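Local coordinates for DNA helicase assembly protein (Enterobacteria phage T4, PDB 1C1K), which loads the replicative helicase onto fork DNA covered by single-stranded DNA-binding protein, and takes part in viral DNA replication, recombination and repair, at residues F113-D116 with I117-Y121; V142-Y146 with I147-L151; F167-I170 with I171-H174. All blocks are in the same frame, centred on the assembly; numbering follows the deposited sequence.

How the contacts relate
All three contacts are local, each made by residues a few places apart on one unbroken piece of chain, and they come in series along the C-terminal family region of this mainly helical protein. Contact 1 lies within helix 109-126, contact 2 at the start of helix 146-152, and contact 3 at the joint between helices 158-168 and 170-177. The centres of contacts 2 and 3 are about 12 Å apart, and Ser-145 and His-174 join them through a probable hydrogen bond. Ile-120 of contact 1 packs on Ile-147 and Leu-150 of contact 2, whose centre is about 16 Å away. Contact 2 thus touches both others, linking helix 109-126 to the 158-168/170-177 joint within the C-terminal part of the helicase loader.

Contact 1 of 3, residues F113-D116 with I117-Y121; sequences FEED and IRNIY
Phe-113 and Ile-117, one helical turn apart, make the apolar part of this contact. The methyl CD1 of Ile-117 sits over the middle of the Phe-113 ring, 3.6 Å from its centroid and only 6° off the ring normal, a CH-pi contact. With CG anti to the backbone N, chi1 of -176° sends the ring of Phe-113 out from the helix, one face turned to the extended CG1-CD1 branch of the isoleucine.

The charged pair one residue further on is held through solvent. Glu-114 and Arg-118 run side by side and point the same way, yet Glu-114 OE1 and Arg-118 NH2 stay 4.1 Å apart, beyond a salt bridge. A water bridges them, donating to Glu-114 OE1 at 2.6 Å and accepting from Arg-118 NH2 at 2.7 Å, in the plane of the guanidinium. One face of that guanidinium lies over the carbonyl O and CB of Glu-114.

Backbone bonds run in regular i to i+4 order: Ile-117 N to Phe-113 O is 2.9 Å, and Ile-120 N to Asp-116 O is 2.8 Å. The side chain of Asp-116 is buried, its OD1 taken by Ser-157 N and Thr-160 OG1 and its OD2 by a salt bridge to Lys-112, which probably offsets the cost of burying the charge.

Within helix 109-126, Phe-113 and Ile-120 face helix 158-168, where both touch Leu-164; Ile-120 also reaches helix 146-152, while Glu-114 and Ile-117 rest on Thr-211 of helix 201-216.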
# COMPACT_ATOMS: atom_id res chain seq x y z
N PHE A 113 4.36 -11.48 6.23
CA PHE A 113 4.31 -12.09 4.90
C PHE A 113 4.21 -13.61 5.08
O PHE A 113 3.36 -14.26 4.48
CB PHE A 113 5.59 -11.72 4.12
CG PHE A 113 5.62 -12.21 2.69
CD1 PHE A 113 4.47 -12.17 1.90
CD2 PHE A 113 6.80 -12.68 2.13
CE1 PHE A 113 4.51 -12.59 0.55
CE2 PHE A 113 6.85 -13.10 0.79
CZ PHE A 113 5.71 -13.06 0.01
N GLU A 114 5.05 -14.15 5.94
CA GLU A 114 5.04 -15.59 6.21
C GLU A 114 3.68 -16.01 6.77
O GLU A 114 3.11 -17.02 6.36
CB GLU A 114 6.17 -15.94 7.18
CG GLU A 114 7.52 -16.10 6.47
CD GLU A 114 8.73 -15.92 7.37
OE1 GLU A 114 8.58 -15.94 8.61
OE2 GLU A 114 9.84 -15.77 6.84
N GLU A 115 3.16 -15.24 7.71
CA GLU A 115 1.86 -15.53 8.30
C GLU A 115 0.78 -15.58 7.22
O GLU A 115 -0.01 -16.52 7.14
CB GLU A 115 1.51 -14.46 9.33
CG GLU A 115 0.16 -14.63 10.00
CD GLU A 115 -0.20 -13.47 10.90
OE1 GLU A 115 0.54 -12.46 10.91
OE2 GLU A 115 -1.24 -13.56 11.59
N ASP A 116 0.77 -14.55 6.37
CA ASP A 116 -0.21 -14.46 5.29
C ASP A 116 -0.09 -15.64 4.33
O ASP A 116 -1.11 -16.19 3.91
CB ASP A 116 -0.04 -13.13 4.54
CG ASP A 116 -0.57 -11.95 5.34
OD1 ASP A 116 -0.38 -10.80 4.88
OD2 ASP A 116 -1.17 -12.15 6.41
N ILE A 117 1.13 -16.02 3.98
CA ILE A 117 1.34 -17.15 3.07
C ILE A 117 0.73 -18.42 3.66
O ILE A 117 0.00 -19.14 2.97
CB ILE A 117 2.84 -17.38 2.78
CG1 ILE A 117 3.38 -16.23 1.91
CG2 ILE A 117 3.04 -18.70 2.05
CD1 ILE A 117 4.88 -16.07 1.99
N ARG A 118 1.01 -18.69 4.93
CA ARG A 118 0.45 -19.88 5.57
C ARG A 118 -1.07 -19.83 5.51
O ARG A 118 -1.72 -20.81 5.18
CB ARG A 118 0.89 -19.98 7.04
CG ARG A 118 2.35 -20.29 7.22
CD ARG A 118 2.74 -20.35 8.70
NE ARG A 118 4.18 -20.14 8.86
CZ ARG A 118 4.73 -19.10 9.48
NH1 ARG A 118 3.97 -18.14 10.00
NH2 ARG A 118 6.05 -19.00 9.54
N ASN A 119 -1.65 -18.67 5.82
CA ASN A 119 -3.09 -18.55 5.80
C ASN A 119 -3.65 -18.72 4.39
O ASN A 119 -4.74 -19.28 4.21
CB ASN A 119 -3.52 -17.20 6.39
CG ASN A 119 -3.37 -17.16 7.89
OD1 ASN A 119 -3.37 -16.09 8.51
ND2 ASN A 119 -3.23 -18.33 8.50
N ILE A 120 -2.92 -18.26 3.38
CA ILE A 120 -3.39 -18.41 2.00
C ILE A 120 -3.39 -19.89 1.66
O ILE A 120 -4.32 -20.39 1.02
CB ILE A 120 -2.48 -17.68 0.99
CG1 ILE A 120 -2.56 -16.16 1.20
CG2 ILE A 120 -2.92 -18.01 -0.44
CD1 ILE A 120 -1.44 -15.41 0.52
N TYR A 121 -2.34 -20.59 2.08
CA TYR A 121 -2.21 -22.02 1.82
C TYR A 121 -3.34 -22.83 2.45
O TYR A 121 -3.99 -23.62 1.78
CB TYR A 121 -0.86 -22.54 2.33
CG TYR A 121 -0.69 -24.03 2.16
CD1 TYR A 121 -0.19 -24.58 0.98
CD2 TYR A 121 -1.05 -24.91 3.19
CE1 TYR A 121 -0.05 -25.96 0.83
CE2 TYR A 121 -0.91 -26.29 3.05
CZ TYR A 121 -0.41 -26.81 1.87
OH TYR A 121 -0.27 -28.18 1.74
O HOH W 1 7.18 -16.77 10.59

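Contact 2 of 3, residues V142-Y146 with I147-L151; sequences VQSSY and IFKLL
Ser-145 and Phe-148 make the tight part of this contact, at the first turn of helix 146-152. The backbone N of Phe-148 donates to Ser-145 OG at 3.1 Å with an angle of 154°, a capping bond. The hydroxyl is placed for it by chi1 of 63°, between its own backbone N and carbonyl carbon. Packed around the same oxygen are CB of Phe-148 at 3.3 Å and CG2 of Ile-147 at 3.4 Å, and His-174 NE2, from another helix, is its probable hydrogen-bond partner. The carbonyl of Ser-145 receives Lys-149 N at 3.0 Å. Ser-144 OG comes to the edge of the Phe-148 ring, 3.3 Å from CD2 and near the ring plane, and that ring meets Trp-183 and Tyr-186 edge-to-face.

The other side is looser. CG of the exposed Lys-149 passes Ser-144 OG at 3.9 Å. The lysine chain bends at its last torsion (chi4 -51°), and a water joins the two polar ends, 2.9 Å from Ser-144 OG and 3.1 Å from Lys-149 NZ.

A serine whose hydroxyl accepts from the amide three residues on is a classic N-cap, here following a turn whose geometry fits a G1 beta bulge, Gln-143 and Ser-144 facing Asn-139.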
# COMPACT_ATOMS: atom_id res chain seq x y z
N VAL A 142 -16.34 -14.82 -12.13
CA VAL A 142 -16.66 -13.92 -11.03
C VAL A 142 -15.92 -12.59 -11.08
O VAL A 142 -15.99 -11.79 -10.14
CB VAL A 142 -16.37 -14.60 -9.67
CG1 VAL A 142 -17.26 -15.82 -9.50
CG2 VAL A 142 -14.92 -15.02 -9.60
N GLN A 143 -15.21 -12.34 -12.18
CA GLN A 143 -14.45 -11.11 -12.37
C GLN A 143 -13.55 -10.81 -11.18
O GLN A 143 -13.37 -9.65 -10.80
CB GLN A 143 -15.40 -9.93 -12.59
CG GLN A 143 -16.30 -10.07 -13.81
CD GLN A 143 -16.81 -8.73 -14.31
OE1 GLN A 143 -16.80 -7.74 -13.59
NE2 GLN A 143 -17.27 -8.70 -15.56
N SER A 144 -12.97 -11.86 -10.60
CA SER A 144 -12.11 -11.70 -9.44
C SER A 144 -11.16 -12.88 -9.32
O SER A 144 -10.93 -13.61 -10.28
CB SER A 144 -12.98 -11.59 -8.18
OG SER A 144 -12.21 -11.22 -7.04
N SER A 145 -10.60 -13.06 -8.12
CA SER A 145 -9.70 -14.16 -7.83
C SER A 145 -9.72 -14.38 -6.34
O SER A 145 -10.12 -13.49 -5.58
CB SER A 145 -8.26 -13.84 -8.29
OG SER A 145 -7.73 -12.72 -7.59
N TYR A 146 -9.29 -15.56 -5.90
CA TYR A 146 -9.27 -15.83 -4.47
C TYR A 146 -8.29 -14.88 -3.79
O TYR A 146 -8.59 -14.32 -2.73
CB TYR A 146 -8.85 -17.27 -4.21
CG TYR A 146 -9.96 -18.28 -4.39
CD1 TYR A 146 -9.82 -19.35 -5.27
CD2 TYR A 146 -11.15 -18.17 -3.67
CE1 TYR A 146 -10.83 -20.30 -5.42
CE2 TYR A 146 -12.17 -19.12 -3.80
CZ TYR A 146 -11.99 -20.18 -4.68
OH TYR A 146 -12.99 -21.12 -4.81
N ILE A 147 -7.12 -14.67 -4.39
CA ILE A 147 -6.14 -13.79 -3.77
C ILE A 147 -6.67 -12.36 -3.61
O ILE A 147 -6.41 -11.71 -2.59
CB ILE A 147 -4.77 -13.82 -4.53
CG1 ILE A 147 -3.66 -13.28 -3.61
CG2 ILE A 147 -4.85 -13.03 -5.83
CD1 ILE A 147 -3.41 -14.14 -2.37
N PHE A 148 -7.40 -11.87 -4.60
CA PHE A 148 -7.96 -10.53 -4.48
C PHE A 148 -9.02 -10.52 -3.38
O PHE A 148 -9.11 -9.59 -2.59
CB PHE A 148 -8.59 -10.07 -5.79
CG PHE A 148 -9.25 -8.72 -5.72
CD1 PHE A 148 -8.65 -7.67 -5.03
CD2 PHE A 148 -10.48 -8.49 -6.33
CE1 PHE A 148 -9.26 -6.42 -4.95
CE2 PHE A 148 -11.10 -7.24 -6.26
CZ PHE A 148 -10.48 -6.20 -5.56
N LYS A 149 -9.83 -11.58 -3.33
CA LYS A 149 -10.88 -11.69 -2.32
C LYS A 149 -10.29 -11.69 -0.92
O LYS A 149 -10.88 -11.12 0.00
CB LYS A 149 -11.70 -12.97 -2.53
CG LYS A 149 -12.77 -12.86 -3.60
CD LYS A 149 -13.47 -14.20 -3.82
CE LYS A 149 -14.39 -14.16 -5.03
NZ LYS A 149 -15.32 -13.00 -5.00
N LEU A 150 -9.14 -12.32 -0.76
CA LEU A 150 -8.48 -12.38 0.54
C LEU A 150 -8.01 -10.99 0.94
O LEU A 150 -8.05 -10.62 2.12
CB LEU A 150 -7.31 -13.35 0.50
CG LEU A 150 -7.72 -14.83 0.40
CD1 LEU A 150 -6.48 -15.71 0.21
CD2 LEU A 150 -8.48 -15.23 1.66
N LEU A 151 -7.57 -10.20 -0.03
CA LEU A 151 -7.13 -8.85 0.27
C LEU A 151 -8.35 -8.03 0.69
O LEU A 151 -8.30 -7.27 1.66
CB LEU A 151 -6.48 -8.21 -0.96
CG LEU A 151 -6.12 -6.73 -0.83
CD1 LEU A 151 -5.08 -6.54 0.28
CD2 LEU A 151 -5.60 -6.22 -2.16
O HOH W 2 -14.29 -10.12 -5.36

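Contact 3 of 3, residues F167-I170 with I171-H174; sequences FLNI and IDKH
The imidazole of His-174 and the side chain of Ile-170 lie alongside each other and point the same way. CG2 of Ile-170 approaches CE1 of His-174 to 3.5 Å, and the carbonyl O of Ile-170 stands obliquely to the ring, where His-174 ND1 gives it a weak, strongly bent hydrogen bond. The same oxygen takes the straighter bond from His-174 N at 3.0 Å, so one carbonyl is approached by two donors of one residue. At the far end of the ring NE2 has Ser-145 as its partner, and the imidazole also meets Trp-183, their planes at about 45°.

The second flat group is the amide of Asn-169, which crosses the Asp-172 side chain almost at a right angle, with amide and carboxylate planes 87° apart. ND2 lies 3.4 Å from CB of Asp-172, and OD1 is 3.4 Å from CG of Lys-173.

Asn-169 is the joint between helices 158-168 and 170-177: it leaves helical geometry with positive phi (54°) and occupies the N-cap position of the second helix, though its side chain makes no capping bond. Instead a water accepts from Asp-172 N at 2.8 Å and weakly from ND2 of Asn-169.

Lys-173 winds back over the joint, its chain bent at several torsions. Its NZ forms a salt bridge with Glu-137 and a weak bond to a second water, which donates to the carbonyl of Leu-168. Asp-172 pairs with Arg-194 of helix 181-196.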
# COMPACT_ATOMS: atom_id res chain seq x y z
N PHE A 167 6.79 -11.69 -7.94
CA PHE A 167 7.25 -12.86 -8.69
C PHE A 167 6.11 -13.63 -9.36
O PHE A 167 6.37 -14.55 -10.14
CB PHE A 167 8.08 -13.80 -7.80
CG PHE A 167 7.36 -14.29 -6.58
CD1 PHE A 167 6.66 -15.49 -6.59
CD2 PHE A 167 7.36 -13.54 -5.41
CE1 PHE A 167 5.99 -15.94 -5.46
CE2 PHE A 167 6.69 -13.98 -4.26
CZ PHE A 167 6.00 -15.18 -4.29
N LEU A 168 4.86 -13.25 -9.08
CA LEU A 168 3.71 -13.93 -9.68
C LEU A 168 2.97 -13.09 -10.72
O LEU A 168 2.09 -13.59 -11.42
CB LEU A 168 2.73 -14.38 -8.59
CG LEU A 168 3.24 -15.41 -7.57
CD1 LEU A 168 2.14 -15.73 -6.58
CD2 LEU A 168 3.71 -16.68 -8.29
N ASN A 169 3.31 -11.80 -10.82
CA ASN A 169 2.70 -10.91 -11.81
C ASN A 169 1.16 -10.88 -11.75
O ASN A 169 0.49 -10.86 -12.78
CB ASN A 169 3.15 -11.34 -13.22
CG ASN A 169 2.79 -10.32 -14.29
OD1 ASN A 169 2.48 -10.69 -15.43
ND2 ASN A 169 2.82 -9.04 -13.93
N ILE A 170 0.61 -10.83 -10.54
CA ILE A 170 -0.84 -10.82 -10.34
C ILE A 170 -1.57 -9.56 -10.79
O ILE A 170 -2.60 -9.64 -11.47
CB ILE A 170 -1.18 -11.03 -8.84
CG1 ILE A 170 -0.67 -12.39 -8.36
CG2 ILE A 170 -2.68 -10.92 -8.63
CD1 ILE A 170 -0.48 -12.46 -6.84
N ILE A 171 -1.06 -8.40 -10.40
CA ILE A 171 -1.70 -7.13 -10.72
C ILE A 171 -1.86 -6.88 -12.20
O ILE A 171 -2.98 -6.65 -12.68
CB ILE A 171 -0.92 -5.94 -10.09
CG1 ILE A 171 -0.93 -6.06 -8.56
CG2 ILE A 171 -1.55 -4.62 -10.51
CD1 ILE A 171 0.14 -5.21 -7.85
N ASP A 172 -0.76 -6.93 -12.94
CA ASP A 172 -0.81 -6.68 -14.38
C ASP A 172 -1.71 -7.66 -15.12
O ASP A 172 -2.45 -7.26 -16.01
CB ASP A 172 0.60 -6.69 -14.96
CG ASP A 172 1.45 -5.52 -14.46
OD1 ASP A 172 2.66 -5.50 -14.76
OD2 ASP A 172 0.90 -4.63 -13.77
N LYS A 173 -1.67 -8.93 -14.74
CA LYS A 173 -2.52 -9.94 -15.38
C LYS A 173 -3.99 -9.67 -15.10
O LYS A 173 -4.84 -9.85 -15.97
CB LYS A 173 -2.14 -11.34 -14.90
CG LYS A 173 -0.78 -11.79 -15.38
CD LYS A 173 -0.79 -13.27 -15.73
CE LYS A 173 -0.18 -14.10 -14.62
NZ LYS A 173 -0.82 -15.44 -14.53
N HIS A 174 -4.31 -9.24 -13.88
CA HIS A 174 -5.68 -8.93 -13.54
C HIS A 174 -6.13 -7.71 -14.36
O HIS A 174 -7.22 -7.70 -14.93
CB HIS A 174 -5.80 -8.61 -12.04
CG HIS A 174 -6.01 -9.82 -11.17
ND1 HIS A 174 -5.19 -10.92 -11.21
CD2 HIS A 174 -6.94 -10.07 -10.22
CE1 HIS A 174 -5.60 -11.81 -10.32
NE2 HIS A 174 -6.66 -11.31 -9.70
O HOH W 3 -0.47 -14.66 -11.53
O HOH W 4 1.90 -7.32 -12.00